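Local structure of putative glycosyl hydrolase (Bacteroides thetaiotaomicron VPI-5482, 3K11) at residues Q137-C151 against L169-E181. The protein is a putative glycosyl hydrolase of family 88, probably hydrolysing a glycosidic substrate that has not been identified. Numbering follows the deposited sequence. Where two conformers were deposited one is given.
Sequences QILTPHALDDAGAVC and LIQNYFDFIINKE. With EDO (1,2-ethanediol), chain I.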
loop_
_atom_site.group_PDB
_atom_site.type_symbol
_atom_site.label_atom_id
_atom_site.label_comp_id
_atom_site.label_asym_id
_atom_site.label_seq_id
_atom_site.Cartn_x
_atom_site.Cartn_y
_atom_site.Cartn_z
ATOM N N GLN A 137 32.633 -16.898 -22.416
ATOM C CA GLN A 137 31.250 -16.984 -22.002
ATOM C C GLN A 137 30.501 -17.870 -23.005
ATOM O O GLN A 137 29.697 -18.706 -22.617
ATOM C CB GLN A 137 30.610 -15.589 -21.947
ATOM C CG GLN A 137 29.231 -15.646 -21.393
ATOM C CD GLN A 137 28.517 -14.319 -21.260
ATOM O OE1 GLN A 137 28.650 -13.438 -22.117
ATOM N NE2 GLN A 137 27.692 -14.197 -20.219
ATOM N N ILE A 138 30.803 -17.671 -24.281
ATOM C CA ILE A 138 30.163 -18.402 -25.375
ATOM C C ILE A 138 30.652 -19.820 -25.397
ATOM O O ILE A 138 29.873 -20.751 -25.560
ATOM C CB ILE A 138 30.454 -17.721 -26.742
ATOM C CG1 ILE A 138 29.773 -16.336 -26.778
ATOM C CG2 ILE A 138 30.017 -18.613 -27.924
ATOM C CD1 ILE A 138 30.338 -15.329 -27.765
ATOM N N LEU A 139 31.963 -20.008 -25.265
ATOM C CA LEU A 139 32.563 -21.341 -25.437
ATOM C C LEU A 139 32.440 -22.227 -24.208
ATOM O O LEU A 139 32.252 -23.439 -24.333
ATOM C CB LEU A 139 34.046 -21.231 -25.820
ATOM C CG LEU A 139 34.356 -20.579 -27.178
ATOM C CD1 LEU A 139 35.847 -20.253 -27.228
ATOM C CD2 LEU A 139 33.898 -21.462 -28.337
ATOM N N THR A 140 32.559 -21.626 -23.040
ATOM C CA THR A 140 32.562 -22.349 -21.795
ATOM C C THR A 140 31.608 -21.653 -20.816
ATOM O O THR A 140 32.036 -21.085 -19.827
ATOM C CB THR A 140 33.991 -22.438 -21.201
ATOM O OG1 THR A 140 34.549 -21.109 -21.114
ATOM C CG2 THR A 140 34.887 -23.294 -22.073
ATOM N N PRO A 141 30.294 -21.702 -21.106
ATOM C CA PRO A 141 29.347 -21.114 -20.180
ATOM C C PRO A 141 29.408 -21.813 -18.826
ATOM O O PRO A 141 29.713 -23.003 -18.770
ATOM C CB PRO A 141 27.990 -21.361 -20.851
ATOM C CG PRO A 141 28.207 -22.527 -21.745
ATOM C CD PRO A 141 29.624 -22.349 -22.245
ATOM N N HIS A 142 29.202 -21.050 -17.754
ATOM C CA HIS A 142 29.179 -21.599 -16.415
ATOM C C HIS A 142 27.892 -21.360 -15.642
ATOM O O HIS A 142 27.794 -21.818 -14.518
ATOM C CB HIS A 142 30.343 -21.046 -15.610
ATOM C CG HIS A 142 31.660 -21.478 -16.141
ATOM N ND1 HIS A 142 32.593 -20.597 -16.630
ATOM C CD2 HIS A 142 32.179 -22.711 -16.313
ATOM C CE1 HIS A 142 33.643 -21.272 -17.064
ATOM N NE2 HIS A 142 33.415 -22.555 -16.885
ATOM N N ALA A 143 26.894 -20.720 -16.247
ATOM C CA ALA A 143 25.639 -20.388 -15.570
ATOM C C ALA A 143 24.609 -20.219 -16.657
ATOM O O ALA A 143 24.961 -19.965 -17.791
ATOM C CB ALA A 143 25.788 -19.097 -14.773
ATOM N N LEU A 144 23.334 -20.374 -16.339
ATOM C CA LEU A 144 22.289 -20.209 -17.338
ATOM C C LEU A 144 22.319 -18.808 -17.997
ATOM O O LEU A 144 21.933 -18.660 -19.179
ATOM C CB LEU A 144 20.918 -20.462 -16.721
ATOM C CG LEU A 144 20.574 -21.847 -16.236
ATOM C CD1 LEU A 144 19.178 -21.748 -15.679
ATOM C CD2 LEU A 144 20.627 -22.827 -17.415
ATOM N N ASP A 145 22.786 -17.813 -17.233
ATOM C CA ASP A 145 23.022 -16.427 -17.724
ATOM C C ASP A 145 23.944 -16.347 -18.883
ATOM O O ASP A 145 23.914 -15.365 -19.619
ATOM C CB ASP A 145 23.765 -15.585 -16.696
ATOM C CG ASP A 145 22.914 -15.145 -15.582
ATOM O OD1 ASP A 145 21.691 -15.365 -15.634
ATOM O OD2 ASP A 145 23.491 -14.547 -14.659
ATOM N N ASP A 146 24.804 -17.343 -18.993
ATOM C CA ASP A 146 25.818 -17.396 -20.068
ATOM C C ASP A 146 25.290 -18.090 -21.303
ATOM O O ASP A 146 26.002 -18.138 -22.281
ATOM C CB ASP A 146 27.035 -18.198 -19.599
ATOM C CG ASP A 146 27.819 -17.518 -18.498
ATOM O OD1 ASP A 146 27.734 -16.273 -18.373
ATOM O OD2 ASP A 146 28.584 -18.232 -17.807
ATOM N N ALA A 147 24.065 -18.639 -21.280
ATOM C CA ALA A 147 23.627 -19.550 -22.329
ATOM C C ALA A 147 22.200 -19.451 -22.787
ATOM O O ALA A 147 21.918 -19.471 -23.985
ATOM C CB ALA A 147 23.904 -21.024 -21.879
ATOM N N GLY A 148 21.264 -19.394 -21.861
ATOM C CA GLY A 148 19.871 -19.652 -22.222
ATOM C C GLY A 148 19.161 -18.735 -23.203
ATOM O O GLY A 148 18.648 -19.182 -24.249
ATOM N N ALA A 149 19.171 -17.441 -22.886
ATOM C CA ALA A 149 18.482 -16.435 -23.697
ATOM C C ALA A 149 19.048 -16.393 -25.099
ATOM O O ALA A 149 18.300 -16.252 -26.054
ATOM C CB ALA A 149 18.583 -15.069 -23.043
ATOM N N VAL A 150 20.377 -16.495 -25.218
ATOM C CA VAL A 150 21.036 -16.493 -26.540
ATOM C C VAL A 150 20.743 -17.766 -27.323
ATOM O O VAL A 150 20.365 -17.704 -28.478
ATOM C CB VAL A 150 22.559 -16.258 -26.424
ATOM C CG1 VAL A 150 23.240 -16.404 -27.798
ATOM C CG2 VAL A 150 22.828 -14.853 -25.844
ATOM N N CYS A 151 20.884 -18.907 -26.664
ATOM C CA CYS A 151 20.549 -20.197 -27.260
ATOM C C CYS A 151 19.104 -20.198 -27.775
ATOM O O CYS A 151 18.838 -20.637 -28.899
ATOM C CB CYS A 151 20.708 -21.304 -26.216
ATOM S SG CYS A 151 20.649 -22.960 -26.984
ATOM N N LEU A 169 26.945 -23.868 -31.822
ATOM C CA LEU A 169 26.756 -23.009 -30.649
ATOM C C LEU A 169 25.561 -23.470 -29.823
ATOM O O LEU A 169 25.632 -23.488 -28.604
ATOM C CB LEU A 169 26.581 -21.537 -31.059
ATOM C CG LEU A 169 27.829 -20.881 -31.681
ATOM C CD1 LEU A 169 27.464 -19.630 -32.437
ATOM C CD2 LEU A 169 28.778 -20.564 -30.552
ATOM N N ILE A 170 24.462 -23.800 -30.498
ATOM C CA ILE A 170 23.252 -24.301 -29.844
ATOM C C ILE A 170 23.571 -25.576 -29.073
ATOM O O ILE A 170 23.219 -25.714 -27.898
ATOM C CB ILE A 170 22.098 -24.575 -30.840
ATOM C CG1 ILE A 170 21.537 -23.289 -31.422
ATOM C CG2 ILE A 170 20.991 -25.428 -30.212
ATOM C CD1 ILE A 170 20.627 -23.518 -32.636
ATOM N N GLN A 171 24.259 -26.516 -29.696
ATOM C CA GLN A 171 24.549 -27.777 -28.974
ATOM C C GLN A 171 25.420 -27.541 -27.752
ATOM O O GLN A 171 25.198 -28.153 -26.687
ATOM C CB GLN A 171 25.203 -28.817 -29.888
ATOM C CG GLN A 171 24.338 -29.254 -31.108
ATOM C CD GLN A 171 23.053 -29.914 -30.740
ATOM O OE1 GLN A 171 22.929 -30.492 -29.661
ATOM N NE2 GLN A 171 22.048 -29.806 -31.616
ATOM N N ASN A 172 26.393 -26.645 -27.874
ATOM C CA ASN A 172 27.286 -26.345 -26.748
ATOM C C ASN A 172 26.527 -25.690 -25.598
ATOM O O ASN A 172 26.678 -26.030 -24.449
ATOM C CB ASN A 172 28.403 -25.416 -27.221
ATOM C CG ASN A 172 29.475 -25.195 -26.178
ATOM O OD1 ASN A 172 30.027 -26.154 -25.661
ATOM N ND2 ASN A 172 29.797 -23.936 -25.889
ATOM N N TYR A 173 25.747 -24.682 -25.927
ATOM C CA TYR A 173 24.952 -23.998 -24.931
ATOM C C TYR A 173 23.986 -24.954 -24.255
ATOM O O TYR A 173 23.864 -25.003 -23.016
ATOM C CB TYR A 173 24.156 -22.901 -25.600
ATOM C CG TYR A 173 24.867 -21.574 -25.852
ATOM C CD1 TYR A 173 25.723 -21.008 -24.919
ATOM C CD2 TYR A 173 24.566 -20.835 -26.986
ATOM C CE1 TYR A 173 26.301 -19.750 -25.143
ATOM C CE2 TYR A 173 25.136 -19.617 -27.228
ATOM C CZ TYR A 173 26.004 -19.070 -26.308
ATOM O OH TYR A 173 26.518 -17.799 -26.546
ATOM N N PHE A 174 23.288 -25.729 -25.057
ATOM C CA PHE A 174 22.248 -26.604 -24.487
ATOM C C PHE A 174 22.830 -27.774 -23.712
ATOM O O PHE A 174 22.279 -28.190 -22.713
ATOM C CB PHE A 174 21.298 -27.149 -25.543
ATOM C CG PHE A 174 20.000 -27.602 -24.953
ATOM C CD1 PHE A 174 19.098 -26.677 -24.500
ATOM C CD2 PHE A 174 19.751 -28.941 -24.734
ATOM C CE1 PHE A 174 17.934 -27.075 -23.898
ATOM C CE2 PHE A 174 18.577 -29.352 -24.166
ATOM C CZ PHE A 174 17.661 -28.419 -23.738
ATOM N N ASP A 175 23.966 -28.291 -24.144
ATOM C CA ASP A 175 24.624 -29.319 -23.351
ATOM C C ASP A 175 24.892 -28.771 -21.952
ATOM O O ASP A 175 24.664 -29.453 -20.936
ATOM C CB ASP A 175 25.933 -29.719 -23.980
ATOM C CG ASP A 175 26.699 -30.782 -23.152
ATOM O OD1 ASP A 175 26.112 -31.759 -22.703
ATOM O OD2 ASP A 175 27.903 -30.637 -22.986
ATOM N N PHE A 176 25.397 -27.538 -21.876
ATOM C CA PHE A 176 25.568 -26.916 -20.542
ATOM C C PHE A 176 24.253 -26.842 -19.747
ATOM O O PHE A 176 24.185 -27.221 -18.576
ATOM C CB PHE A 176 26.209 -25.523 -20.576
ATOM C CG PHE A 176 26.190 -24.889 -19.222
ATOM C CD1 PHE A 176 27.165 -25.202 -18.298
ATOM C CD2 PHE A 176 25.156 -24.072 -18.852
ATOM C CE1 PHE A 176 27.085 -24.682 -17.026
ATOM C CE2 PHE A 176 25.075 -23.586 -17.558
ATOM C CZ PHE A 176 26.023 -23.925 -16.666
ATOM N N ILE A 177 23.231 -26.278 -20.361
ATOM C CA ILE A 177 21.952 -26.079 -19.687
ATOM C C ILE A 177 21.414 -27.380 -19.139
ATOM O O ILE A 177 21.062 -27.479 -17.946
ATOM C CB ILE A 177 20.921 -25.422 -20.653
ATOM C CG1 ILE A 177 21.367 -23.989 -20.998
ATOM C CG2 ILE A 177 19.465 -25.407 -20.078
ATOM C CD1 ILE A 177 20.653 -23.407 -22.188
ATOM N N ILE A 178 21.338 -28.390 -20.007
ATOM C CA ILE A 178 20.579 -29.587 -19.670
ATOM C C ILE A 178 21.364 -30.609 -18.898
ATOM O O ILE A 178 20.774 -31.366 -18.106
ATOM C CB ILE A 178 19.896 -30.212 -20.942
ATOM C CG1 ILE A 178 18.567 -30.860 -20.545
ATOM C CG2 ILE A 178 20.887 -31.146 -21.695
ATOM C CD1 ILE A 178 17.470 -29.869 -20.172
ATOM N N ASN A 179 22.677 -30.626 -19.075
ATOM C CA ASN A 179 23.526 -31.592 -18.422
ATOM C C ASN A 179 24.499 -31.095 -17.347
ATOM O O ASN A 179 24.910 -31.876 -16.507
ATOM C CB ASN A 179 24.377 -32.292 -19.483
ATOM C CG ASN A 179 23.551 -33.082 -20.471
ATOM O OD1 ASN A 179 22.662 -33.792 -20.070
ATOM N ND2 ASN A 179 23.887 -33.012 -21.742
ATOM N N LYS A 180 24.907 -29.838 -17.393
ATOM C CA LYS A 180 25.901 -29.324 -16.481
ATOM C C LYS A 180 25.413 -28.355 -15.415
ATOM O O LYS A 180 25.948 -28.330 -14.308
ATOM C CB LYS A 180 26.976 -28.663 -17.296
ATOM C CG LYS A 180 27.672 -29.662 -18.229
ATOM C CD LYS A 180 28.846 -28.996 -18.902
ATOM C CE LYS A 180 29.572 -29.975 -19.861
ATOM N NZ LYS A 180 30.710 -29.294 -20.601
ATOM N N GLU A 181 24.427 -27.543 -15.746
ATOM C CA GLU A 181 23.883 -26.584 -14.791
ATOM C C GLU A 181 23.465 -27.252 -13.476
ATOM O O GLU A 181 22.817 -28.296 -13.500
ATOM C CB GLU A 181 22.672 -25.869 -15.414
ATOM C CG GLU A 181 21.885 -24.933 -14.477
ATOM C CD GLU A 181 22.757 -23.933 -13.728
ATOM O OE1 GLU A 181 23.592 -23.245 -14.370
ATOM O OE2 GLU A 181 22.623 -23.839 -12.492
HETATM C C1 EDO I . 20.658 -12.839 -14.025
HETATM O O1 EDO I . 19.910 -14.044 -13.912
HETATM C C2 EDO I . 21.295 -12.563 -12.677
HETATM O O2 EDO I . 22.481 -13.319 -12.624
HETATM O O HOH W 1 28.079 -22.009 -27.363
HETATM O O HOH W 2 26.292 -22.268 -12.487
HETATM O O HOH W 3 22.649 -20.348 -13.323
HETATM O O HOH W 4 27.068 -16.517 -24.248
#
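Tyr-173 of helix 167-180 packs against Ile-138, Ala-147, Val-150 and Cys-151, where a turn joins helix 133-139 to helix 148-160, and illustrates how one aromatic side chain can knit a helix-loop-helix connection to the helix that follows. Its CG stands beside the backbone N and anti to the carbonyl carbon (chi1 -83°), which sends the ring deep among buried neighbours. Tyr-173 CD1 meets Ala-147 CB at 3.5 Å. Val-150 CG1 touches Tyr-173 CE2, and Cys-151 SG lies 3.8 Å from Tyr-173 CB. One ring face carries the carbonyl O of Ala-147, displaced toward the rim, while a water sits over the centre of the other. That water accepts from Asn-172 ND2 and donates to Ile-138 O and to Leu-169 O, the latter already an acceptor of Tyr-173 N. A second water joins the hydroxyl to Asp-146 O. Beyond the hydroxyl end of the ring, Ile-138 CG2 presses on Leu-169 CD2 at 3.5 Å, tighter than usual for two carbons. Asn-172 ND2 also gives a nearly straight bond (164°) to Leu-139 O, 2.9 Å away, approaching from above the carbonyl plane.

Phe-176 packs against the loop, with the Pro-141 carbonyl carbon over one face, displaced toward the rim, and CZ 3.3 Å from Ala-143 N. Beyond it the contact becomes wetter: chi1 of Glu-181 (174°) puts CG against Leu-144 CG, and a bend at chi2 turns the carboxylate back toward Leu-144 N. In the conformer given, a water donates to Glu-181 OE1 and accepts from Leu-144 N. Exposed His-142 marks this looser side.

Within the helical family 88 fold, Leu-144 continues onto Met-206 of helix 202-217, and Phe-174 makes an edge-to-face contact with Tyr-225 of helix 222-240, while Ile-138 rests on Leu-114 of helix 101-128.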